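Side-chain contacts in hydrolase, isochorismatase family (Pseudomonas putida, PDB 4L07), which probably hydrolyses the amide bond of maleamate, releasing ammonia, as a maleamate amidase of the isochorismatase family: residues A[52-57]-A[201-206]; A[164-169]-A[181-186]; A[139-144]-A[151-156]; A[25-30]-A[119-124]. One frame throughout, in Å; residues are numbered along the deposited sequence.

Contact 1 of 4, residues A[52-57]-A[201-206]; sequences KEICDL and KWLRSV
One face of the Arg-204 guanidinium is covered by a methyl of Leu-57. Leu-57 CD2 sits over its centre, 4.0 Å from Arg-204 CZ. The second flat group here, the indole of Trp-202, carries Val-206 CG1 near the rim of one face, and Arg-18 makes a cation-pi contact with it. The arginine reaches Leu-57 with its aliphatic part as well. Leu-57 CD1 is 3.8 Å from Arg-204 CG, and the two side chains cross at about a right angle. The Arg-204 chain stays extended from CG to NE (chi3 180°), which carries the guanidinium along to the other methyl of the leucine.

The two helices, 45-60 and 196-207, lie side by side on one face of the parallel sheet. They belong to one outer layer of the alpha/beta/alpha sandwich of the isochorismatase family. Over these short segments their axes run nearly parallel, at 7°, and come no closer than 10.6 Å. Side chains fill this spacing. Leu-57 and Leu-203 lie alongside one another, each reaching past the other's stem, with Leu-57 CD1 3.8 Å from Leu-203 CB. Deeper in, Leu-203 CD1 lies 4.2 Å from Ile-54 CG2. Ile-54 also rests on Ile-24 and Pro-167, and Leu-203 on Pro-22, so the apolar seam reaches the sheet below. Within helix 45-60, Asp-56 OD2 receives Lys-52 NZ on its syn lone pair, in a salt bridge of 2.9 Å. Asp-56 OD1 has a second charged partner in Arg-59.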
loop_
_atom_site.group_PDB
_atom_site.type_symbol
_atom_site.label_atom_id
_atom_site.label_comp_id
_atom_site.label_asym_id
_atom_site.label_seq_id
_atom_site.Cartn_x
_atom_site.Cartn_y
_atom_site.Cartn_z
ATOM N N LYS A 52 8.714 -28.268 -1.965
ATOM C CA LYS A 52 8.680 -28.951 -0.661
ATOM C C LYS A 52 10.086 -29.110 -0.074
ATOM O O LYS A 52 10.293 -28.897 1.120
ATOM C CB LYS A 52 7.980 -30.313 -0.760
ATOM C CG LYS A 52 7.858 -31.041 0.577
ATOM C CD LYS A 52 7.064 -32.333 0.445
ATOM C CE LYS A 52 6.985 -33.092 1.768
ATOM N NZ LYS A 52 8.326 -33.463 2.311
ATOM N N GLU A 53 11.049 -29.471 -0.922
ATOM C CA GLU A 53 12.443 -29.617 -0.498
ATOM C C GLU A 53 13.013 -28.300 0.033
ATOM O O GLU A 53 13.648 -28.268 1.088
ATOM C CB GLU A 53 13.303 -30.155 -1.646
ATOM C CG GLU A 53 12.891 -31.536 -2.129
ATOM C CD GLU A 53 13.791 -32.084 -3.224
ATOM O OE1 GLU A 53 14.137 -31.333 -4.167
ATOM O OE2 GLU A 53 14.145 -33.280 -3.146
ATOM N N ILE A 54 12.766 -27.217 -0.700
ATOM C CA ILE A 54 13.202 -25.884 -0.294
ATOM C C ILE A 54 12.573 -25.469 1.041
ATOM O O ILE A 54 13.278 -25.024 1.954
ATOM C CB ILE A 54 12.906 -24.836 -1.396
ATOM C CG1 ILE A 54 13.823 -25.064 -2.605
ATOM C CG2 ILE A 54 13.088 -23.419 -0.865
ATOM C CD1 ILE A 54 13.530 -24.156 -3.790
ATOM N N CYS A 55 11.254 -25.622 1.142
ATOM C CA CYS A 55 10.511 -25.253 2.352
ATOM C C CYS A 55 10.937 -26.088 3.560
ATOM O O CYS A 55 11.135 -25.545 4.647
ATOM C CB CYS A 55 9.006 -25.375 2.124
ATOM S SG CYS A 55 8.320 -24.130 1.001
ATOM N N ASP A 56 11.096 -27.399 3.363
ATOM C CA ASP A 56 11.567 -28.278 4.447
ATOM C C ASP A 56 12.920 -27.847 5.006
ATOM O O ASP A 56 13.112 -27.834 6.225
ATOM C CB ASP A 56 11.609 -29.749 4.008
ATOM C CG ASP A 56 10.226 -30.366 3.887
ATOM O OD1 ASP A 56 9.225 -29.690 4.202
ATOM O OD2 ASP A 56 10.129 -31.540 3.469
ATOM N N LEU A 57 13.850 -27.485 4.120
ATOM C CA LEU A 57 15.162 -27.003 4.540
ATOM C C LEU A 57 15.043 -25.657 5.261
ATOM O O LEU A 57 15.543 -25.501 6.373
ATOM C CB LEU A 57 16.108 -26.864 3.342
ATOM C CG LEU A 57 17.617 -27.159 3.445
ATOM C CD1 LEU A 57 18.396 -26.242 2.514
ATOM C CD2 LEU A 57 18.202 -27.107 4.852
ATOM N N LYS A 201 21.593 -25.418 -1.798
ATOM C CA LYS A 201 23.002 -25.234 -1.457
ATOM C C LYS A 201 23.215 -23.874 -0.798
ATOM O O LYS A 201 23.926 -23.768 0.203
ATOM C CB LYS A 201 23.870 -25.380 -2.715
ATOM C CG LYS A 201 25.371 -25.260 -2.492
ATOM C CD LYS A 201 26.129 -25.460 -3.797
ATOM C CE LYS A 201 27.581 -25.022 -3.686
ATOM N NZ LYS A 201 28.405 -25.991 -2.912
ATOM N N TRP A 202 22.570 -22.846 -1.352
ATOM C CA TRP A 202 22.656 -21.486 -0.824
ATOM C C TRP A 202 22.105 -21.352 0.578
ATOM O O TRP A 202 22.730 -20.714 1.426
ATOM C CB TRP A 202 21.981 -20.492 -1.776
ATOM C CG TRP A 202 21.912 -19.095 -1.208
ATOM C CD1 TRP A 202 22.969 -18.229 -0.951
ATOM C CD2 TRP A 202 20.710 -18.367 -0.775
ATOM N NE1 TRP A 202 22.516 -17.053 -0.411
ATOM C CE2 TRP A 202 21.175 -17.070 -0.279
ATOM C CE3 TRP A 202 19.346 -18.651 -0.753
ATOM C CZ2 TRP A 202 20.298 -16.113 0.210
ATOM C CZ3 TRP A 202 18.472 -17.682 -0.254
ATOM C CH2 TRP A 202 18.940 -16.441 0.213
ATOM N N LEU A 203 20.946 -21.960 0.846
ATOM C CA LEU A 203 20.352 -21.910 2.191
ATOM C C LEU A 203 21.262 -22.565 3.239
ATOM O O LEU A 203 21.442 -22.025 4.333
ATOM C CB LEU A 203 18.952 -22.538 2.214
ATOM C CG LEU A 203 17.843 -21.835 1.418
ATOM C CD1 LEU A 203 16.595 -22.701 1.332
ATOM C CD2 LEU A 203 17.519 -20.463 1.999
ATOM N N ARG A 204 21.845 -23.711 2.892
ATOM C CA ARG A 204 22.813 -24.388 3.773
ATOM C C ARG A 204 24.021 -23.500 4.044
ATOM O O ARG A 204 24.518 -23.439 5.174
ATOM C CB ARG A 204 23.259 -25.730 3.179
ATOM C CG ARG A 204 22.156 -26.771 3.144
ATOM C CD ARG A 204 22.685 -28.165 2.842
ATOM N NE ARG A 204 21.601 -29.149 2.825
ATOM C CZ ARG A 204 21.101 -29.757 3.900
ATOM N NH1 ARG A 204 21.576 -29.497 5.115
ATOM N NH2 ARG A 204 20.114 -30.632 3.761
ATOM N N SER A 205 24.472 -22.797 3.005
ATOM C CA SER A 205 25.603 -21.885 3.113
ATOM C C SER A 205 25.341 -20.710 4.068
ATOM O O SER A 205 26.192 -20.397 4.900
ATOM C CB SER A 205 26.022 -21.378 1.733
ATOM O OG SER A 205 27.220 -20.636 1.819
ATOM N N VAL A 206 24.177 -20.067 3.966
ATOM C CA VAL A 206 23.880 -18.950 4.885
ATOM C C VAL A 206 23.688 -19.383 6.334
ATOM O O VAL A 206 24.077 -18.660 7.250
ATOM C CB VAL A 206 22.780 -17.957 4.378
ATOM C CG1 VAL A 206 22.335 -18.266 2.955
ATOM C CG2 VAL A 206 21.606 -17.830 5.348
#

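Contact 2 of 4, residues A[164-169]-A[181-186]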
loop_
_atom_site.group_PDB
_atom_site.type_symbol
_atom_site.label_atom_id
_atom_site.label_comp_id
_atom_site.label_asym_id
_atom_site.label_seq_id
_atom_site.Cartn_x
_atom_site.Cartn_y
_atom_site.Cartn_z
ATOM N N VAL A 164 15.463 -10.740 -4.735
ATOM C CA VAL A 164 14.585 -11.813 -5.188
ATOM C C VAL A 164 15.307 -12.903 -5.968
ATOM O O VAL A 164 16.051 -12.620 -6.920
ATOM C CB VAL A 164 13.427 -11.271 -6.059
ATOM C CG1 VAL A 164 12.517 -12.400 -6.525
ATOM C CG2 VAL A 164 12.606 -10.259 -5.283
ATOM N N LEU A 165 15.054 -14.144 -5.563
ATOM C CA LEU A 165 15.519 -15.326 -6.285
ATOM C C LEU A 165 14.323 -16.166 -6.718
ATOM O O LEU A 165 13.388 -16.382 -5.940
ATOM C CB LEU A 165 16.441 -16.163 -5.387
ATOM C CG LEU A 165 17.612 -15.445 -4.695
ATOM C CD1 LEU A 165 18.348 -16.400 -3.761
ATOM C CD2 LEU A 165 18.583 -14.854 -5.714
ATOM N N VAL A 166 14.349 -16.645 -7.959
ATOM C CA VAL A 166 13.264 -17.464 -8.476
ATOM C C VAL A 166 13.782 -18.784 -9.067
ATOM O O VAL A 166 14.381 -18.787 -10.143
ATOM C CB VAL A 166 12.373 -16.679 -9.479
ATOM C CG1 VAL A 166 13.203 -16.037 -10.570
ATOM C CG2 VAL A 166 11.291 -17.566 -10.080
ATOM N N PRO A 167 13.569 -19.900 -8.347
ATOM C CA PRO A 167 13.906 -21.208 -8.919
ATOM C C PRO A 167 12.880 -21.605 -9.973
ATOM O O PRO A 167 11.727 -21.892 -9.649
ATOM C CB PRO A 167 13.859 -22.151 -7.710
ATOM C CG PRO A 167 12.995 -21.467 -6.705
ATOM C CD PRO A 167 13.171 -19.993 -6.931
ATOM N N ALA A 168 13.313 -21.609 -11.231
ATOM C CA ALA A 168 12.434 -21.843 -12.377
ATOM C C ALA A 168 11.708 -23.184 -12.293
ATOM O O ALA A 168 10.550 -23.298 -12.701
ATOM C CB ALA A 168 13.225 -21.742 -13.676
ATOM N N ASP A 169 12.389 -24.185 -11.736
ATOM C CA ASP A 169 11.814 -25.522 -11.594
ATOM C C ASP A 169 10.807 -25.635 -10.443
ATOM O O ASP A 169 10.327 -26.727 -10.141
ATOM C CB ASP A 169 12.919 -26.593 -11.489
ATOM C CG ASP A 169 13.809 -26.417 -10.270
ATOM O OD1 ASP A 169 14.344 -27.436 -9.780
ATOM O OD2 ASP A 169 13.989 -25.276 -9.797
ATOM N N ALA A 181 8.429 -16.099 -21.120
ATOM C CA ALA A 181 8.421 -14.644 -21.233
ATOM C C ALA A 181 8.598 -13.983 -19.870
ATOM O O ALA A 181 9.368 -13.035 -19.739
ATOM C CB ALA A 181 7.144 -14.161 -21.900
ATOM N N SER A 182 7.900 -14.487 -18.852
ATOM C CA SER A 182 8.028 -13.897 -17.518
ATOM C C SER A 182 9.387 -14.165 -16.880
ATOM O O SER A 182 9.942 -13.284 -16.231
ATOM C CB SER A 182 6.881 -14.311 -16.593
ATOM O OG SER A 182 5.828 -13.356 -16.693
ATOM N N LEU A 183 9.931 -15.361 -17.079
ATOM C CA LEU A 183 11.262 -15.669 -16.555
ATOM C C LEU A 183 12.315 -14.778 -17.191
ATOM O O LEU A 183 13.258 -14.366 -16.527
ATOM C CB LEU A 183 11.621 -17.147 -16.742
ATOM C CG LEU A 183 10.843 -18.128 -15.857
ATOM C CD1 LEU A 183 11.282 -19.553 -16.172
ATOM C CD2 LEU A 183 11.002 -17.822 -14.371
ATOM N N TYR A 184 12.132 -14.464 -18.471
ATOM C CA TYR A 184 13.039 -13.542 -19.155
ATOM C C TYR A 184 12.971 -12.150 -18.525
ATOM O O TYR A 184 14.005 -11.582 -18.150
ATOM C CB TYR A 184 12.742 -13.468 -20.656
ATOM C CG TYR A 184 13.600 -12.437 -21.368
ATOM C CD1 TYR A 184 14.932 -12.710 -21.679
ATOM C CD2 TYR A 184 13.085 -11.182 -21.708
ATOM C CE1 TYR A 184 15.728 -11.771 -22.319
ATOM C CE2 TYR A 184 13.874 -10.235 -22.350
ATOM C CZ TYR A 184 15.193 -10.539 -22.655
ATOM O OH TYR A 184 15.990 -9.618 -23.290
ATOM N N ASP A 185 11.759 -11.612 -18.401
ATOM C CA ASP A 185 11.577 -10.286 -17.805
ATOM C C ASP A 185 12.130 -10.212 -16.385
ATOM O O ASP A 185 12.735 -9.206 -16.005
ATOM C CB ASP A 185 10.103 -9.877 -17.798
ATOM C CG ASP A 185 9.560 -9.550 -19.185
ATOM O OD1 ASP A 185 10.329 -9.437 -20.178
ATOM O OD2 ASP A 185 8.329 -9.396 -19.270
ATOM N N ILE A 186 11.890 -11.263 -15.599
ATOM C CA ILE A 186 12.401 -11.330 -14.232
ATOM C C ILE A 186 13.936 -11.284 -14.219
ATOM O O ILE A 186 14.520 -10.427 -13.561
ATOM C CB ILE A 186 11.854 -12.558 -13.464
ATOM C CG1 ILE A 186 10.352 -12.382 -13.202
ATOM C CG2 ILE A 186 12.604 -12.750 -12.150
ATOM C CD1 ILE A 186 9.622 -13.677 -12.878
#
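A chi1 of 52° in Val-166 places CG1 between the backbone N and the carbonyl carbon, the crowded position, and turns this methyl to Ile-186. In Ile-186, CG1 lies opposite the carbonyl carbon (chi1 -69°). This places CG2 anti to the backbone N, and it is this branch that reaches Val-166. The two side chains cross at a slant, and Val-166 CG1 lies 3.7 Å from Ile-186 CG2. The other valine methyl makes a looser contact, with Val-166 CG2 4.3 Å from Leu-183 CD2. Leu-183 then divides its two methyls between two partners. Its CD1 touches Ala-168 CB at 3.8 Å, where the strand gives way to a short 3-10 segment.

All the contacts are apolar. Leu-183 and Ile-186 are three residues apart, and their CB atoms both point toward the strand. Val-193 of the next strand adds to the same core by packing on Val-166, Ala-168 and Ile-186. Beyond this core, helix 176-189 faces a neighbouring copy of the protein, where Ala-181 packs on Ala-181 of the second subunit. Asp-185 and Ser-182 both bind Arg-151 of helix 146-159, tying the two helices of this layer together.

Strand 163-172, helix 176-189 and strand 192-194 form a beta-alpha-beta crossover, with the helix packing on the strand that precedes it, as in parallel alpha/beta sheets.

Contact 3 of 4, residues A[139-144]-A[151-156]; sequences VVVTGA and RATVVD
A beta-alpha-beta unit close to the centre of the folded chain is closed here, where Val-141 of strand 138-144 meets Thr-153 and Val-154 of helix 146-159. Val-141 supplies the whole strand side of the contact. Its nearest helix residue is Val-154, whose CA is 6.8 Å from Val-141 CA. Val-154 touches with CG2 alone. That methyl is 3.9 Å from Val-141 CB and reaches both valine methyls at a similar distance, so it covers the branch point of the strand residue. In Val-154, CG1 is anti to the backbone N (chi1 164°), which puts CG2 beside that N and opposite the carbonyl carbon.

The sheet is parallel, and strand 138-144 lies inside it, between strands 22-27 and 163-172. The helix therefore packs on the centre of one sheet face, in the manner of the three-layer alpha/beta/alpha fold of this family. Beside Val-154, Thr-153 adds its methyl, with Thr-153 CG2 4.0 Å from Val-141 CG1. The threonine thus turns carbon to the strand, while its OG1 binds the backbone O of Cys-149, one turn earlier in the helix. Thr-153 also rests on Val-27, and Val-154 on Val-164, so both neighbouring strands share this helix. Arg-151 packs on Ser-147 of the second subunit.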
loop_
_atom_site.group_PDB
_atom_site.type_symbol
_atom_site.label_atom_id
_atom_site.label_comp_id
_atom_site.label_asym_id
_atom_site.label_seq_id
_atom_site.Cartn_x
_atom_site.Cartn_y
_atom_site.Cartn_z
ATOM N N VAL A 139 14.212 -12.920 -0.669
ATOM C CA VAL A 139 13.073 -13.828 -0.795
ATOM C C VAL A 139 13.277 -14.801 -1.947
ATOM O O VAL A 139 13.845 -14.441 -2.987
ATOM C CB VAL A 139 11.711 -13.097 -0.924
ATOM C CG1 VAL A 139 11.414 -12.291 0.342
ATOM C CG2 VAL A 139 11.659 -12.199 -2.158
ATOM N N VAL A 140 12.845 -16.040 -1.738
ATOM C CA VAL A 140 12.794 -17.021 -2.817
ATOM C C VAL A 140 11.324 -17.225 -3.171
ATOM O O VAL A 140 10.496 -17.573 -2.312
ATOM C CB VAL A 140 13.500 -18.359 -2.477
ATOM C CG1 VAL A 140 14.789 -18.136 -1.692
ATOM C CG2 VAL A 140 12.574 -19.293 -1.742
ATOM N N VAL A 141 10.994 -16.966 -4.430
ATOM C CA VAL A 141 9.611 -17.029 -4.873
ATOM C C VAL A 141 9.379 -18.285 -5.709
ATOM O O VAL A 141 10.136 -18.571 -6.634
ATOM C CB VAL A 141 9.194 -15.761 -5.654
ATOM C CG1 VAL A 141 7.709 -15.806 -5.997
ATOM C CG2 VAL A 141 9.495 -14.507 -4.846
ATOM N N THR A 142 8.328 -19.019 -5.353
ATOM C CA THR A 142 7.905 -20.244 -6.033
ATOM C C THR A 142 6.386 -20.184 -6.205
ATOM O O THR A 142 5.733 -19.329 -5.613
ATOM C CB THR A 142 8.238 -21.497 -5.186
ATOM O OG1 THR A 142 7.439 -21.505 -3.990
ATOM C CG2 THR A 142 9.714 -21.531 -4.797
ATOM N N GLY A 143 5.815 -21.074 -7.012
ATOM C CA GLY A 143 4.363 -21.168 -7.091
ATOM C C GLY A 143 3.729 -21.216 -8.469
ATOM O O GLY A 143 4.361 -21.619 -9.443
ATOM N N ALA A 144 2.463 -20.809 -8.534
ATOM C CA ALA A 144 1.684 -20.830 -9.769
ATOM C C ALA A 144 0.829 -19.566 -9.884
ATOM O O ALA A 144 0.248 -19.138 -8.892
ATOM C CB ALA A 144 0.798 -22.068 -9.801
ATOM N N ARG A 151 5.005 -13.862 -11.144
ATOM C CA ARG A 151 5.649 -12.660 -11.685
ATOM C C ARG A 151 5.216 -11.412 -10.922
ATOM O O ARG A 151 6.041 -10.551 -10.614
ATOM C CB ARG A 151 5.359 -12.484 -13.177
ATOM C CG ARG A 151 6.110 -11.301 -13.789
ATOM C CD ARG A 151 5.196 -10.512 -14.706
ATOM N NE ARG A 151 5.824 -9.285 -15.226
ATOM C CZ ARG A 151 6.515 -9.238 -16.357
ATOM N NH1 ARG A 151 7.048 -8.098 -16.779
ATOM N NH2 ARG A 151 6.667 -10.342 -17.074
ATOM N N ALA A 152 3.922 -11.315 -10.623
ATOM C CA ALA A 152 3.393 -10.163 -9.879
ATOM C C ALA A 152 4.016 -10.052 -8.487
ATOM O O ALA A 152 4.329 -8.944 -8.008
ATOM C CB ALA A 152 1.870 -10.239 -9.788
ATOM N N THR A 153 4.197 -11.201 -7.840
ATOM C CA THR A 153 4.791 -11.274 -6.500
ATOM C C THR A 153 6.258 -10.862 -6.549
ATOM O O THR A 153 6.746 -10.155 -5.657
ATOM C CB THR A 153 4.633 -12.699 -5.917
ATOM O OG1 THR A 153 3.238 -12.973 -5.747
ATOM C CG2 THR A 153 5.342 -12.855 -4.566
ATOM N N VAL A 154 6.941 -11.291 -7.608
ATOM C CA VAL A 154 8.356 -10.986 -7.806
ATOM C C VAL A 154 8.573 -9.488 -7.992
ATOM O O VAL A 154 9.434 -8.908 -7.333
ATOM C CB VAL A 154 8.946 -11.790 -8.985
ATOM C CG1 VAL A 154 10.284 -11.213 -9.452
ATOM C CG2 VAL A 154 9.111 -13.242 -8.568
ATOM N N VAL A 155 7.771 -8.869 -8.858
ATOM C CA VAL A 155 7.845 -7.417 -9.066
ATOM C C VAL A 155 7.628 -6.673 -7.756
ATOM O O VAL A 155 8.419 -5.791 -7.400
ATOM C CB VAL A 155 6.857 -6.935 -10.150
ATOM C CG1 VAL A 155 6.767 -5.410 -10.172
ATOM C CG2 VAL A 155 7.281 -7.467 -11.512
ATOM N N ASP A 156 6.576 -7.041 -7.026
ATOM C CA ASP A 156 6.312 -6.408 -5.734
ATOM C C ASP A 156 7.395 -6.633 -4.683
ATOM O O ASP A 156 7.684 -5.722 -3.901
ATOM C CB ASP A 156 4.939 -6.803 -5.184
ATOM C CG ASP A 156 3.861 -5.782 -5.523
ATOM O OD1 ASP A 156 4.187 -4.722 -6.101
ATOM O OD2 ASP A 156 2.677 -6.036 -5.216
#

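Contact 4 of 4, residues A[25-30]-A[119-124]; sequences IVVDFS and ASSFFG
Ser-121 OG is held by a hydrogen bond to Thr-153 OG1 and a weak one to Thr-68 OG1, and it also meets the methyls of Val-27. It lies 3.6 Å from Val-27 CG2 and 3.7 Å from Val-27 CG1. A buried hydroxyl thus sits against an apolar surface, with its polar needs met by the two threonines. Ser-121 holds OG beside its own backbone N (chi1 -65°), which puts it over the valine.

Next to it, Ile-25 CD1 approaches the Phe-122 ring obliquely, 4.2 Å from Phe-122 CZ. The two side chains cross at about a right angle.

Strand 22-27 is an inner strand of the parallel sheet, and 119-124 is a loop after strand 112-116. Just past strand 22-27, Asp-28 forms a salt bridge with Lys-116, and its side chain packs on Cys-149. This grouping is consistent with the Asp-Lys-Cys catalytic triad of isochorismatase-family amidases. The loop is shaped by an ST turn in which Ser-120 OG accepts from Phe-122 N at 3.0 Å. Asp-156 of helix 146-159 binds the same hydroxyl.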
loop_
_atom_site.group_PDB
_atom_site.type_symbol
_atom_site.label_atom_id
_atom_site.label_comp_id
_atom_site.label_asym_id
_atom_site.label_seq_id
_atom_site.Cartn_x
_atom_site.Cartn_y
_atom_site.Cartn_z
ATOM N N ILE A 25 8.601 -17.696 -0.183
ATOM C CA ILE A 25 7.205 -17.374 -0.477
ATOM C C ILE A 25 6.675 -18.396 -1.477
ATOM O O ILE A 25 7.201 -18.519 -2.582
ATOM C CB ILE A 25 7.039 -15.948 -1.051
ATOM C CG1 ILE A 25 7.759 -14.919 -0.167
ATOM C CG2 ILE A 25 5.559 -15.626 -1.242
ATOM C CD1 ILE A 25 7.993 -13.581 -0.842
ATOM N N VAL A 26 5.647 -19.132 -1.074
ATOM C CA VAL A 26 5.021 -20.139 -1.937
ATOM C C VAL A 26 3.692 -19.579 -2.433
ATOM O O VAL A 26 2.708 -19.515 -1.697
ATOM C CB VAL A 26 4.813 -21.470 -1.190
ATOM C CG1 VAL A 26 4.292 -22.551 -2.136
ATOM C CG2 VAL A 26 6.117 -21.911 -0.556
ATOM N N VAL A 27 3.682 -19.152 -3.691
ATOM C CA VAL A 27 2.542 -18.432 -4.258
ATOM C C VAL A 27 1.472 -19.353 -4.844
ATOM O O VAL A 27 1.684 -19.983 -5.885
ATOM C CB VAL A 27 3.001 -17.434 -5.351
ATOM C CG1 VAL A 27 1.819 -16.640 -5.886
ATOM C CG2 VAL A 27 4.074 -16.505 -4.808
ATOM N N ASP A 28 0.327 -19.423 -4.162
ATOM C CA ASP A 28 -0.898 -20.024 -4.707
ATOM C C ASP A 28 -0.754 -21.466 -5.205
ATOM O O ASP A 28 -1.343 -21.826 -6.232
ATOM C CB ASP A 28 -1.483 -19.153 -5.833
ATOM C CG ASP A 28 -1.856 -17.755 -5.366
ATOM O OD1 ASP A 28 -1.935 -17.524 -4.137
ATOM O OD2 ASP A 28 -2.091 -16.883 -6.236
ATOM N N PHE A 29 0.010 -22.285 -4.487
ATOM C CA PHE A 29 -0.041 -23.735 -4.705
ATOM C C PHE A 29 -1.258 -24.304 -3.954
ATOM O O PHE A 29 -1.131 -25.190 -3.104
ATOM C CB PHE A 29 1.261 -24.439 -4.278
ATOM C CG PHE A 29 2.337 -24.484 -5.349
ATOM C CD1 PHE A 29 2.018 -24.450 -6.708
ATOM C CD2 PHE A 29 3.675 -24.613 -4.986
ATOM C CE1 PHE A 29 3.019 -24.508 -7.676
ATOM C CE2 PHE A 29 4.680 -24.671 -5.946
ATOM C CZ PHE A 29 4.349 -24.618 -7.295
ATOM N N SER A 30 -2.430 -23.757 -4.262
ATOM C CA SER A 30 -3.709 -24.258 -3.757
ATOM C C SER A 30 -4.273 -25.246 -4.771
ATOM O O SER A 30 -3.859 -25.246 -5.933
ATOM C CB SER A 30 -4.687 -23.103 -3.533
ATOM O OG SER A 30 -5.028 -22.477 -4.757
ATOM N N ALA A 119 -3.353 -10.733 -7.898
ATOM C CA ALA A 119 -2.205 -11.518 -8.373
ATOM C C ALA A 119 -1.005 -11.473 -7.415
ATOM O O ALA A 119 -0.502 -12.512 -6.992
ATOM C CB ALA A 119 -1.799 -11.071 -9.779
ATOM N N SER A 120 -0.554 -10.273 -7.060
ATOM C CA SER A 120 0.626 -10.128 -6.212
ATOM C C SER A 120 0.371 -10.556 -4.770
ATOM O O SER A 120 -0.637 -10.183 -4.173
ATOM C CB SER A 120 1.108 -8.684 -6.197
ATOM O OG SER A 120 2.107 -8.535 -5.198
ATOM N N SER A 121 1.316 -11.299 -4.206
ATOM C CA SER A 121 1.216 -11.751 -2.824
ATOM C C SER A 121 1.335 -10.592 -1.837
ATOM O O SER A 121 0.987 -10.738 -0.671
ATOM C CB SER A 121 2.278 -12.805 -2.537
ATOM O OG SER A 121 2.023 -13.955 -3.325
ATOM N N PHE A 122 1.825 -9.449 -2.320
ATOM C CA PHE A 122 2.023 -8.261 -1.476
ATOM C C PHE A 122 0.849 -7.301 -1.529
ATOM O O PHE A 122 0.659 -6.500 -0.608
ATOM C CB PHE A 122 3.280 -7.493 -1.900
ATOM C CG PHE A 122 4.564 -8.208 -1.603
ATOM C CD1 PHE A 122 5.063 -9.167 -2.485
ATOM C CD2 PHE A 122 5.289 -7.912 -0.451
ATOM C CE1 PHE A 122 6.254 -9.825 -2.216
ATOM C CE2 PHE A 122 6.483 -8.564 -0.177
ATOM C CZ PHE A 122 6.964 -9.526 -1.062
ATOM N N PHE A 123 0.071 -7.360 -2.603
ATOM C CA PHE A 123 -0.991 -6.380 -2.791
ATOM C C PHE A 123 -2.195 -6.611 -1.884
ATOM O O PHE A 123 -2.858 -7.644 -1.963
ATOM C CB PHE A 123 -1.443 -6.265 -4.257
ATOM C CG PHE A 123 -2.372 -5.106 -4.480
ATOM C CD1 PHE A 123 -1.884 -3.892 -4.954
ATOM C CD2 PHE A 123 -3.722 -5.199 -4.132
ATOM C CE1 PHE A 123 -2.732 -2.807 -5.115
ATOM C CE2 PHE A 123 -4.572 -4.115 -4.284
ATOM C CZ PHE A 123 -4.075 -2.919 -4.786
ATOM N N GLY A 124 -2.477 -5.622 -1.035
ATOM C CA GLY A 124 -3.620 -5.698 -0.131
ATOM C C GLY A 124 -3.473 -6.814 0.887
ATOM O O GLY A 124 -4.466 -7.409 1.290
#

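All four contacts reach one parallel sheet, but from its two faces. Contact 1 joins helices 45-60 and 196-207 on one face. Contacts 2 and 3 pack helices 176-189 and 146-159 on the other, where the loop of contact 4 also lies. The centres of contacts 3 and 4 are about 7 Å apart and those of 2 and 3 about 8 Å, whereas that of contact 1 is about 17 to 20 Å from the other centres. Along the chain, 4, 3 and 2 close in series. Contact 1 encloses 2 and 3 and crosses 4, bringing an early helix to the C-terminal one. Contacts 2 to 4 touch the second subunit, so this side lies near a subunit interface.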